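Long-range contacts in FAD-binding oxidoreductase (PDB 7PBG), which catalyses the FAD-dependent oxidation of 4-ethylphenol, a dehydrogenation consistent with formation of 4-vinylphenol: residues 393-398 against 441-446; 423-428 against 455-460; 121-126 against 205-210. One frame throughout, in Å; residues are numbered along the deposited sequence.

In the fold
From the N terminus, interaction 3 comes first: 121-126 meets 205-210 and closes a loop of 78 residues, setting the strand 123-126 against the long loop ahead of strand 226-237. Interaction 1 then opens at 393-398, interaction 2 at 423-428; interaction 1 closes at 441-446 before interaction 2 closes at 455-460, so the two cross along the chain. They also touch, their centres about 8 Å apart, and share one antiparallel sheet: strand 438-447 lies between 393-402 and 426-433, and helix 451-470 follows it. Interaction 3 stands apart, with centres about 34 Å and 42 Å from those of interactions 1 and 2, across the chain's centre.

Interaction 1: 393-398 against 441-446; sequences AGHFFY and ICLPLY. With FAD (flavin-adenine dinucleotide), chain C.
Tyr446 turns its ring back to lie alongside Gly394 of the neighbouring strand. Its CG sits between the backbone N and the carbonyl carbon (chi1 72°), which brings CD2 to 3.2 Å from Gly394 O, while the ring edge meets the carbonyl of His395. The backbones secure this end as an antiparallel hydrogen-bonded pair: Gly394 N to Tyr446 O and Tyr446 N to Gly394 O are both 3.0 Å. Tyr446 OH is bonded to Pro46 O. Tyr398 and Cys442 make a second such pair at the far end, with Tyr398 N to Cys442 O at 3.1 Å and Cys442 N to Tyr398 O at 2.9 Å; Cys442 CB lies at the edge of the Tyr398 ring, 3.9 Å from CD2. Between the pairs the regular bonding lapses at Pro444, which has no N-H and sets CG against Phe396 O. From this break His395 and Phe397 reach toward the flavin. Phe397 CE1 runs beside Leu443 CG at 3.6 Å, and its CZ lies over the centre of one face of the His395 ring. His395 NE2 is joined to FAD C8M at 1.4 Å, the 8-alpha-histidyl linkage of a covalent flavin site, here on an antiparallel sheet.

Interaction 2: 423-428 against 455-460; sequences HGIDYL and KETLDM
A Schellman motif ends the helix 406-422, and the residues on either side of its glycine, His423 and Ile425, are the ones that meet the helix 455-460. Gly424 has positive phi (72°), and after it the chain leaves for strand 426-433. His423 contributes the most buried surface. Its ND1 donates to Glu456 OE2 at 2.8 Å in a His-carboxylate hydrogen bond that is bent, with an N-H...O angle of 138°. The oxygen is approached on its anti side and out of the carboxylate plane, and it is likewise tilted from the imidazole plane. Glu456 reaches this position because its chain folds at chi2 (-48°), laying CB and CG near His423 O. One face of the imidazole rests on the helix itself: Met460 CA stands over the ring centre, and Met460 CB makes a CH-pi contact at 3.9 Å from the His423 centroid.

Topologically, two beta-alpha-beta crossovers of the same sheet interlock here: helix 406-422 joins the parallel strands 393-402 and 426-433, and helix 451-470 joins 438-447 to 474-475. Met460 bridges their helices, touching Ile419 and Ser420 as well. Its SD lies 3.9 Å from Ile425 CB, and the chain bends at chi3 so that CE turns to Ile425 CG2. The Ile425 and Thr457 side chains cross at about a right angle, Ile425 CD1 coming 3.4 Å from Thr457 OG1, whose polar partner is Ser453 O one turn earlier in the helix. Lys455 NZ forms a salt bridge to the syn lone pair of Asp459 OD2 at 2.7 Å. The carboxylate of Glu456 could stabilise a positive charge on His423, whereas Asp459 OD2, 5.4 Å from His423 ND1, is already paired with Lys455 and would probably add little.

Interaction 3: 121-126 against 205-210; sequences LAYAVV and WHLYPG
Leu121 and Leu207 have their CA atoms 7.7 Å apart, and Tyr123 and His206 7.3 Å; at this spacing no hydrogen bond crosses between the segments, and side chains alone fill the interval. Residues 123-126 form a strand, whereas 205-210 has neither helix nor regular strand. The strand is entered through a G1 beta bulge in which Ala122 and Tyr123 both face Asn118, and from there Tyr123 and Val125 direct their CB atoms toward the loop.

His206 has the largest share of the buried surface. Its CB lies over one face of the Tyr123 ring, offset toward the rim, in a CH-pi contact 4.0 Å from the centroid. The two rings themselves neither stack nor meet edge-to-face, their planes being 45° apart. Val125 CG2 comes down on one face of the imidazole, 3.7 Å from its centroid and 3.4 Å from His206 CD2, while Trp205 CG lies over the opposite face. A hydrogen bond from ND1 to Cys180 O also fixes the ring.

In the fold, these residues join the hairpin of strands 114-118 and 123-126, part of an antiparallel sheet that also holds strand 226-237, to the loop preceding the latter strand. A chi1 of -50°, with CG anti to the carbonyl carbon, swings the end of Leu207 toward the strand, where CD1 meets Leu121 CD1 at 3.7 Å and CD2 reaches both Leu121 and Tyr123, 3.5 Å from Tyr123 CE2. The second subunit lies against this end, its Pro404 packing on Leu121 and its Ala403 on Leu207, and Ala122 O accepts a hydrogen bond from Arg436 NE of that subunit.

Interaction 1: 393-398 against 441-446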
loop_
_atom_site.group_PDB
_atom_site.type_symbol
_atom_site.label_atom_id
_atom_site.label_comp_id
_atom_site.label_asym_id
_atom_site.label_seq_id
_atom_site.Cartn_x
_atom_site.Cartn_y
_atom_site.Cartn_z
ATOM N N ALA A 393 33.871 -12.293 -6.339
ATOM C CA ALA A 393 32.565 -12.339 -7.018
ATOM C C ALA A 393 31.600 -11.379 -6.302
ATOM O O ALA A 393 31.446 -11.372 -5.066
ATOM C CB ALA A 393 31.983 -13.730 -7.027
ATOM N N GLY A 394 30.934 -10.565 -7.100
ATOM C CA GLY A 394 29.853 -9.715 -6.610
ATOM C C GLY A 394 28.814 -9.595 -7.699
ATOM O O GLY A 394 29.027 -10.173 -8.789
ATOM N N HIS A 395 27.734 -8.901 -7.386
ATOM C CA HIS A 395 26.580 -8.788 -8.300
ATOM C C HIS A 395 26.178 -7.352 -8.537
ATOM O O HIS A 395 26.694 -6.433 -7.892
ATOM C CB HIS A 395 25.467 -9.720 -7.780
ATOM C CG HIS A 395 25.040 -9.426 -6.397
ATOM N ND1 HIS A 395 24.652 -8.179 -5.961
ATOM C CD2 HIS A 395 24.876 -10.253 -5.353
ATOM C CE1 HIS A 395 24.388 -8.238 -4.678
ATOM N NE2 HIS A 395 24.422 -9.508 -4.304
ATOM N N PHE A 396 25.244 -7.221 -9.481
ATOM C CA PHE A 396 24.799 -5.951 -10.086
ATOM C C PHE A 396 23.478 -6.247 -10.762
ATOM O O PHE A 396 23.483 -6.752 -11.857
ATOM C CB PHE A 396 25.915 -5.477 -11.010
ATOM C CG PHE A 396 25.749 -4.131 -11.664
ATOM C CD1 PHE A 396 25.978 -2.975 -10.955
ATOM C CD2 PHE A 396 25.354 -4.024 -12.996
ATOM C CE1 PHE A 396 25.847 -1.731 -11.550
ATOM C CE2 PHE A 396 25.235 -2.786 -13.592
ATOM C CZ PHE A 396 25.480 -1.642 -12.880
ATOM N N PHE A 397 22.365 -5.962 -10.075
ATOM C CA PHE A 397 21.066 -6.582 -10.408
ATOM C C PHE A 397 20.461 -5.946 -11.665
ATOM O O PHE A 397 20.453 -4.731 -11.787
ATOM C CB PHE A 397 20.075 -6.469 -9.245
ATOM C CG PHE A 397 20.386 -7.411 -8.127
ATOM C CD1 PHE A 397 20.136 -8.774 -8.251
ATOM C CD2 PHE A 397 20.891 -6.931 -6.937
ATOM C CE1 PHE A 397 20.471 -9.647 -7.227
ATOM C CE2 PHE A 397 21.203 -7.796 -5.894
ATOM C CZ PHE A 397 20.961 -9.158 -6.041
ATOM N N TYR A 398 19.951 -6.791 -12.527
ATOM C CA TYR A 398 18.945 -6.447 -13.572
ATOM C C TYR A 398 17.674 -7.188 -13.202
ATOM O O TYR A 398 17.632 -8.418 -13.378
ATOM C CB TYR A 398 19.447 -6.862 -14.937
ATOM C CG TYR A 398 18.420 -6.766 -16.041
ATOM C CD1 TYR A 398 17.955 -5.535 -16.459
ATOM C CD2 TYR A 398 17.921 -7.902 -16.650
ATOM C CE1 TYR A 398 16.971 -5.436 -17.423
ATOM C CE2 TYR A 398 16.980 -7.808 -17.665
ATOM C CZ TYR A 398 16.486 -6.571 -18.031
ATOM O OH TYR A 398 15.538 -6.440 -19.007
ATOM N N ILE A 441 14.792 -11.945 -11.996
ATOM C CA ILE A 441 15.992 -11.462 -11.265
ATOM C C ILE A 441 17.248 -12.029 -11.945
ATOM O O ILE A 441 17.435 -13.241 -11.981
ATOM C CB ILE A 441 15.952 -11.874 -9.792
ATOM C CG1 ILE A 441 14.613 -11.541 -9.104
ATOM C CG2 ILE A 441 17.153 -11.272 -9.110
ATOM C CD1 ILE A 441 14.068 -10.166 -9.388
ATOM N N CYS A 442 18.007 -11.172 -12.599
ATOM C CA CYS A 442 19.318 -11.482 -13.206
ATOM C C CYS A 442 20.359 -11.027 -12.205
ATOM O O CYS A 442 20.518 -9.800 -11.980
ATOM C CB CYS A 442 19.456 -10.810 -14.555
ATOM S SG CYS A 442 21.135 -10.915 -15.206
ATOM N N LEU A 443 20.945 -11.990 -11.535
ATOM C CA LEU A 443 22.051 -11.768 -10.584
ATOM C C LEU A 443 23.306 -12.192 -11.315
ATOM O O LEU A 443 23.603 -13.396 -11.428
ATOM C CB LEU A 443 21.772 -12.600 -9.348
ATOM C CG LEU A 443 22.678 -12.359 -8.153
ATOM C CD1 LEU A 443 22.046 -12.987 -6.913
ATOM C CD2 LEU A 443 24.083 -12.888 -8.371
ATOM N N PRO A 444 24.053 -11.252 -11.905
ATOM C CA PRO A 444 25.299 -11.620 -12.544
ATOM C C PRO A 444 26.376 -11.746 -11.463
ATOM O O PRO A 444 26.246 -11.071 -10.433
ATOM C CB PRO A 444 25.623 -10.415 -13.411
ATOM C CG PRO A 444 25.054 -9.250 -12.617
ATOM C CD PRO A 444 23.796 -9.808 -11.986
ATOM N N LEU A 445 27.350 -12.610 -11.690
ATOM C CA LEU A 445 28.575 -12.662 -10.867
ATOM C C LEU A 445 29.752 -12.218 -11.714
ATOM O O LEU A 445 30.007 -12.797 -12.783
ATOM C CB LEU A 445 28.748 -14.053 -10.289
ATOM C CG LEU A 445 27.715 -14.405 -9.236
ATOM C CD1 LEU A 445 27.940 -15.818 -8.741
ATOM C CD2 LEU A 445 27.747 -13.429 -8.047
ATOM N N TYR A 446 30.366 -11.143 -11.274
ATOM C CA TYR A 446 31.569 -10.586 -11.943
ATOM C C TYR A 446 32.678 -10.363 -10.923
ATOM O O TYR A 446 32.439 -10.361 -9.727
ATOM C CB TYR A 446 31.216 -9.292 -12.683
ATOM C CG TYR A 446 30.947 -8.117 -11.795
ATOM C CD1 TYR A 446 31.869 -7.094 -11.688
ATOM C CD2 TYR A 446 29.803 -8.027 -11.015
ATOM C CE1 TYR A 446 31.659 -6.013 -10.850
ATOM C CE2 TYR A 446 29.587 -6.964 -10.159
ATOM C CZ TYR A 446 30.513 -5.945 -10.075
ATOM O OH TYR A 446 30.358 -4.895 -9.213
HETATM P PA FAD C . 20.370 0.235 3.318
HETATM O O1A FAD C . 21.601 0.137 2.476
HETATM O O2A FAD C . 20.504 0.732 4.736
HETATM O O5B FAD C . 19.353 1.172 2.577
HETATM C C5B FAD C . 19.107 1.060 1.182
HETATM C C4B FAD C . 18.687 2.420 0.681
HETATM O O4B FAD C . 17.426 2.825 1.290
HETATM C C3B FAD C . 19.642 3.581 1.001
HETATM O O3B FAD C . 20.715 3.644 0.065
HETATM C C2B FAD C . 18.695 4.791 1.019
HETATM O O2B FAD C . 18.456 5.218 -0.309
HETATM C C1B FAD C . 17.450 4.192 1.666
HETATM N N9A FAD C . 17.424 4.267 3.103
HETATM C C8A FAD C . 17.750 3.265 3.963
HETATM N N7A FAD C . 17.608 3.619 5.206
HETATM C C5A FAD C . 17.228 4.939 5.166
HETATM C C6A FAD C . 16.878 5.846 6.171
HETATM N N6A FAD C . 16.960 5.559 7.477
HETATM N N1A FAD C . 16.523 7.090 5.779
HETATM C C2A FAD C . 16.449 7.362 4.451
HETATM N N3A FAD C . 16.721 6.573 3.419
HETATM C C4A FAD C . 17.111 5.358 3.855
HETATM N N1 FAD C . 17.189 -7.621 -1.576
HETATM C C2 FAD C . 15.937 -7.945 -1.306
HETATM O O2 FAD C . 15.073 -7.058 -1.081
HETATM N N3 FAD C . 15.555 -9.229 -1.173
HETATM C C4 FAD C . 16.403 -10.276 -1.397
HETATM O O4 FAD C . 16.014 -11.442 -1.189
HETATM C C4X FAD C . 17.713 -9.987 -1.730
HETATM N N5 FAD C . 18.519 -10.989 -1.960
HETATM C C5X FAD C . 19.817 -10.672 -2.276
HETATM C C6 FAD C . 20.709 -11.730 -2.502
HETATM C C7 FAD C . 22.046 -11.510 -2.770
HETATM C C7M FAD C . 22.971 -12.689 -2.989
HETATM C C8 FAD C . 22.515 -10.179 -2.801
HETATM C C8M FAD C . 23.957 -9.890 -3.088
HETATM C C9 FAD C . 21.641 -9.128 -2.614
HETATM C C9A FAD C . 20.278 -9.337 -2.331
HETATM N N10 FAD C . 19.383 -8.303 -2.078
HETATM C C10 FAD C . 18.066 -8.597 -1.755
HETATM C "C1'" FAD C . 19.813 -6.881 -2.035
HETATM C "C2'" FAD C . 20.265 -6.421 -0.640
HETATM O "O2'" FAD C . 21.113 -7.434 0.002
HETATM C "C3'" FAD C . 19.126 -6.145 0.363
HETATM O "O3'" FAD C . 18.084 -5.442 -0.267
HETATM C "C4'" FAD C . 19.531 -5.384 1.633
HETATM O "O4'" FAD C . 18.599 -5.659 2.689
HETATM C "C5'" FAD C . 19.603 -3.902 1.378
HETATM O "O5'" FAD C . 20.587 -3.267 2.206
HETATM P P FAD C . 20.207 -2.643 3.625
HETATM O O1P FAD C . 21.465 -2.517 4.431
HETATM O O2P FAD C . 19.096 -3.483 4.172
HETATM O O3P FAD C . 19.634 -1.191 3.276
#

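Interaction 2: 423-428 against 455-460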
loop_
_atom_site.group_PDB
_atom_site.type_symbol
_atom_site.label_atom_id
_atom_site.label_comp_id
_atom_site.label_asym_id
_atom_site.label_seq_id
_atom_site.Cartn_x
_atom_site.Cartn_y
_atom_site.Cartn_z
ATOM N N HIS A 423 29.365 -11.382 -22.951
ATOM C CA HIS A 423 30.201 -10.498 -22.104
ATOM C C HIS A 423 31.061 -11.299 -21.120
ATOM O O HIS A 423 31.735 -10.658 -20.318
ATOM C CB HIS A 423 29.278 -9.512 -21.383
ATOM C CG HIS A 423 28.725 -8.460 -22.285
ATOM N ND1 HIS A 423 29.355 -7.247 -22.431
ATOM C CD2 HIS A 423 27.629 -8.414 -23.067
ATOM C CE1 HIS A 423 28.651 -6.486 -23.270
ATOM N NE2 HIS A 423 27.619 -7.176 -23.688
ATOM N N GLY A 424 30.908 -12.629 -21.096
ATOM C CA GLY A 424 31.703 -13.515 -20.222
ATOM C C GLY A 424 31.307 -13.388 -18.763
ATOM O O GLY A 424 32.224 -13.414 -17.877
ATOM N N ILE A 425 30.010 -13.179 -18.507
ATOM C CA ILE A 425 29.458 -12.950 -17.151
ATOM C C ILE A 425 28.571 -14.151 -16.809
ATOM O O ILE A 425 27.693 -14.507 -17.588
ATOM C CB ILE A 425 28.744 -11.585 -17.081
ATOM C CG1 ILE A 425 29.677 -10.419 -17.464
ATOM C CG2 ILE A 425 28.122 -11.378 -15.711
ATOM C CD1 ILE A 425 30.916 -10.290 -16.598
ATOM N N ASP A 426 28.733 -14.676 -15.605
ATOM C CA ASP A 426 27.892 -15.791 -15.116
ATOM C C ASP A 426 26.512 -15.243 -14.729
ATOM O O ASP A 426 26.446 -14.148 -14.124
ATOM C CB ASP A 426 28.553 -16.479 -13.919
ATOM C CG ASP A 426 29.700 -17.409 -14.282
ATOM O OD1 ASP A 426 29.971 -17.589 -15.473
ATOM O OD2 ASP A 426 30.327 -17.924 -13.365
ATOM N N TYR A 427 25.484 -16.016 -15.035
ATOM C CA TYR A 427 24.055 -15.624 -14.935
ATOM C C TYR A 427 23.332 -16.498 -13.945
ATOM O O TYR A 427 23.088 -17.658 -14.238
ATOM C CB TYR A 427 23.432 -15.750 -16.324
ATOM C CG TYR A 427 21.958 -15.515 -16.427
ATOM C CD1 TYR A 427 21.253 -14.683 -15.553
ATOM C CD2 TYR A 427 21.277 -16.095 -17.480
ATOM C CE1 TYR A 427 19.888 -14.495 -15.671
ATOM C CE2 TYR A 427 19.926 -15.887 -17.630
ATOM C CZ TYR A 427 19.237 -15.074 -16.750
ATOM O OH TYR A 427 17.909 -14.924 -16.995
ATOM N N LEU A 428 23.013 -15.934 -12.794
ATOM C CA LEU A 428 22.176 -16.575 -11.780
ATOM C C LEU A 428 20.782 -15.982 -11.957
ATOM O O LEU A 428 20.652 -14.753 -12.034
ATOM C CB LEU A 428 22.757 -16.315 -10.394
ATOM C CG LEU A 428 23.981 -17.163 -10.052
ATOM C CD1 LEU A 428 25.151 -16.928 -11.000
ATOM C CD2 LEU A 428 24.383 -16.873 -8.618
ATOM N N LYS A 455 33.575 -3.278 -16.417
ATOM C CA LYS A 455 33.069 -2.622 -17.658
ATOM C C LYS A 455 32.150 -3.579 -18.414
ATOM O O LYS A 455 31.072 -3.135 -18.890
ATOM C CB LYS A 455 34.224 -2.202 -18.573
ATOM C CG LYS A 455 33.773 -1.706 -19.941
ATOM C CD LYS A 455 34.889 -1.056 -20.715
ATOM C CE LYS A 455 34.759 -1.251 -22.213
ATOM N NZ LYS A 455 33.465 -0.746 -22.714
ATOM N N GLU A 456 32.512 -4.859 -18.492
ATOM C CA GLU A 456 31.699 -5.872 -19.187
ATOM C C GLU A 456 30.346 -5.941 -18.483
ATOM O O GLU A 456 29.341 -6.017 -19.167
ATOM C CB GLU A 456 32.352 -7.253 -19.198
ATOM C CG GLU A 456 33.498 -7.381 -20.207
ATOM C CD GLU A 456 33.154 -6.859 -21.593
ATOM O OE1 GLU A 456 33.856 -5.918 -22.074
ATOM O OE2 GLU A 456 32.168 -7.338 -22.165
ATOM N N THR A 457 30.353 -5.920 -17.153
ATOM C CA THR A 457 29.096 -6.031 -16.375
ATOM C C THR A 457 28.214 -4.813 -16.610
ATOM O O THR A 457 27.007 -4.976 -16.823
ATOM C CB THR A 457 29.395 -6.229 -14.894
ATOM O OG1 THR A 457 30.187 -7.412 -14.851
ATOM C CG2 THR A 457 28.140 -6.398 -14.066
ATOM N N LEU A 458 28.796 -3.620 -16.539
ATOM C CA LEU A 458 28.031 -2.392 -16.792
ATOM C C LEU A 458 27.521 -2.386 -18.229
ATOM O O LEU A 458 26.314 -2.083 -18.428
ATOM C CB LEU A 458 28.906 -1.172 -16.537
ATOM C CG LEU A 458 28.220 0.154 -16.813
ATOM C CD1 LEU A 458 26.873 0.261 -16.090
ATOM C CD2 LEU A 458 29.146 1.305 -16.455
ATOM N N ASP A 459 28.379 -2.640 -19.223
ATOM C CA ASP A 459 27.927 -2.651 -20.639
ATOM C C ASP A 459 26.810 -3.669 -20.844
ATOM O O ASP A 459 25.820 -3.342 -21.530
ATOM C CB ASP A 459 29.067 -2.981 -21.587
ATOM C CG ASP A 459 30.082 -1.864 -21.698
ATOM O OD1 ASP A 459 29.810 -0.767 -21.151
ATOM O OD2 ASP A 459 31.160 -2.130 -22.300
ATOM N N MET A 460 26.987 -4.883 -20.308
ATOM C CA MET A 460 25.979 -5.958 -20.408
ATOM C C MET A 460 24.651 -5.439 -19.850
ATOM O O MET A 460 23.616 -5.574 -20.496
ATOM C CB MET A 460 26.382 -7.190 -19.603
ATOM C CG MET A 460 25.348 -8.310 -19.658
ATOM S SD MET A 460 25.695 -9.541 -18.408
ATOM C CE MET A 460 25.277 -8.719 -16.876
#

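Interaction 3: 121-126 against 205-210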
loop_
_atom_site.group_PDB
_atom_site.type_symbol
_atom_site.label_atom_id
_atom_site.label_comp_id
_atom_site.label_asym_id
_atom_site.label_seq_id
_atom_site.Cartn_x
_atom_site.Cartn_y
_atom_site.Cartn_z
ATOM N N LEU A 121 -1.090 -7.305 18.833
ATOM C CA LEU A 121 -1.392 -6.610 17.567
ATOM C C LEU A 121 -0.294 -6.931 16.533
ATOM O O LEU A 121 -0.313 -6.332 15.461
ATOM C CB LEU A 121 -1.508 -5.114 17.845
ATOM C CG LEU A 121 -2.666 -4.760 18.781
ATOM C CD1 LEU A 121 -2.794 -3.255 18.943
ATOM C CD2 LEU A 121 -3.968 -5.355 18.291
ATOM N N ALA A 122 0.600 -7.866 16.831
ATOM C CA ALA A 122 1.536 -8.497 15.861
ATOM C C ALA A 122 2.321 -7.464 15.073
ATOM O O ALA A 122 2.158 -7.387 13.824
ATOM C CB ALA A 122 0.802 -9.375 14.913
ATOM N N TYR A 123 3.059 -6.615 15.751
ATOM C CA TYR A 123 3.998 -5.694 15.063
ATOM C C TYR A 123 5.261 -5.488 15.890
ATOM O O TYR A 123 5.253 -5.691 17.083
ATOM C CB TYR A 123 3.342 -4.381 14.691
ATOM C CG TYR A 123 3.015 -3.462 15.833
ATOM C CD1 TYR A 123 3.938 -2.564 16.334
ATOM C CD2 TYR A 123 1.787 -3.508 16.455
ATOM C CE1 TYR A 123 3.646 -1.709 17.396
ATOM C CE2 TYR A 123 1.465 -2.646 17.481
ATOM C CZ TYR A 123 2.393 -1.740 17.968
ATOM O OH TYR A 123 2.084 -0.900 19.011
ATOM N N ALA A 124 6.298 -4.974 15.238
ATOM C CA ALA A 124 7.515 -4.539 15.921
ATOM C C ALA A 124 7.800 -3.119 15.464
ATOM O O ALA A 124 7.245 -2.672 14.439
ATOM C CB ALA A 124 8.660 -5.472 15.607
ATOM N N VAL A 125 8.580 -2.438 16.250
ATOM C CA VAL A 125 9.060 -1.067 15.943
ATOM C C VAL A 125 10.579 -1.089 15.941
ATOM O O VAL A 125 11.201 -1.562 16.962
ATOM C CB VAL A 125 8.497 -0.007 16.904
ATOM C CG1 VAL A 125 9.031 1.396 16.593
ATOM C CG2 VAL A 125 6.983 -0.055 16.926
ATOM N N VAL A 126 11.167 -0.598 14.870
ATOM C CA VAL A 126 12.635 -0.717 14.706
ATOM C C VAL A 126 13.252 0.645 14.428
ATOM O O VAL A 126 12.629 1.491 13.766
ATOM C CB VAL A 126 13.012 -1.738 13.613
ATOM C CG1 VAL A 126 12.516 -3.114 13.999
ATOM C CG2 VAL A 126 12.479 -1.349 12.250
ATOM N N TRP A 205 -0.405 4.261 15.344
ATOM C CA TRP A 205 0.708 4.660 14.444
ATOM C C TRP A 205 1.180 3.445 13.619
ATOM O O TRP A 205 1.344 3.563 12.404
ATOM C CB TRP A 205 1.850 5.220 15.246
ATOM C CG TRP A 205 2.921 5.907 14.454
ATOM C CD1 TRP A 205 2.870 6.316 13.153
ATOM C CD2 TRP A 205 4.180 6.347 14.966
ATOM N NE1 TRP A 205 4.007 6.998 12.828
ATOM C CE2 TRP A 205 4.852 6.982 13.899
ATOM C CE3 TRP A 205 4.802 6.301 16.231
ATOM C CZ2 TRP A 205 6.111 7.562 14.070
ATOM C CZ3 TRP A 205 6.030 6.893 16.400
ATOM C CH2 TRP A 205 6.700 7.448 15.308
ATOM N N HIS A 206 1.341 2.275 14.242
ATOM C CA HIS A 206 1.866 1.078 13.532
ATOM C C HIS A 206 0.755 0.091 13.187
ATOM O O HIS A 206 1.084 -1.014 12.778
ATOM C CB HIS A 206 3.009 0.435 14.384
ATOM C CG HIS A 206 3.987 1.473 14.843
ATOM N ND1 HIS A 206 4.703 2.239 13.932
ATOM C CD2 HIS A 206 4.352 1.899 16.077
ATOM C CE1 HIS A 206 5.460 3.102 14.601
ATOM N NE2 HIS A 206 5.310 2.899 15.916
ATOM N N LEU A 207 -0.520 0.479 13.345
ATOM C CA LEU A 207 -1.660 -0.399 13.070
ATOM C C LEU A 207 -2.354 -0.014 11.771
ATOM O O LEU A 207 -2.729 -0.896 11.040
ATOM C CB LEU A 207 -2.687 -0.322 14.201
ATOM C CG LEU A 207 -2.133 -0.503 15.595
ATOM C CD1 LEU A 207 -3.242 -0.350 16.617
ATOM C CD2 LEU A 207 -1.475 -1.861 15.714
ATOM N N TYR A 208 -2.528 1.266 11.520
ATOM C CA TYR A 208 -3.396 1.727 10.415
ATOM C C TYR A 208 -2.601 2.725 9.579
ATOM O O TYR A 208 -2.279 3.788 10.063
ATOM C CB TYR A 208 -4.668 2.352 10.969
ATOM C CG TYR A 208 -5.551 2.900 9.888
ATOM C CD1 TYR A 208 -6.169 2.063 8.996
ATOM C CD2 TYR A 208 -5.684 4.267 9.713
ATOM C CE1 TYR A 208 -6.966 2.562 7.973
ATOM C CE2 TYR A 208 -6.488 4.778 8.701
ATOM C CZ TYR A 208 -7.139 3.927 7.837
ATOM O OH TYR A 208 -7.906 4.426 6.795
ATOM N N PRO A 209 -2.298 2.370 8.300
ATOM C CA PRO A 209 -1.545 3.232 7.379
ATOM C C PRO A 209 -2.471 4.260 6.719
ATOM O O PRO A 209 -2.805 4.124 5.566
ATOM C CB PRO A 209 -1.010 2.230 6.361
ATOM C CG PRO A 209 -2.058 1.184 6.287
ATOM C CD PRO A 209 -2.611 1.068 7.693
ATOM N N GLY A 210 -2.900 5.223 7.525
ATOM C CA GLY A 210 -3.886 6.245 7.155
ATOM C C GLY A 210 -3.893 7.388 8.141
ATOM O O GLY A 210 -3.274 7.316 9.219
#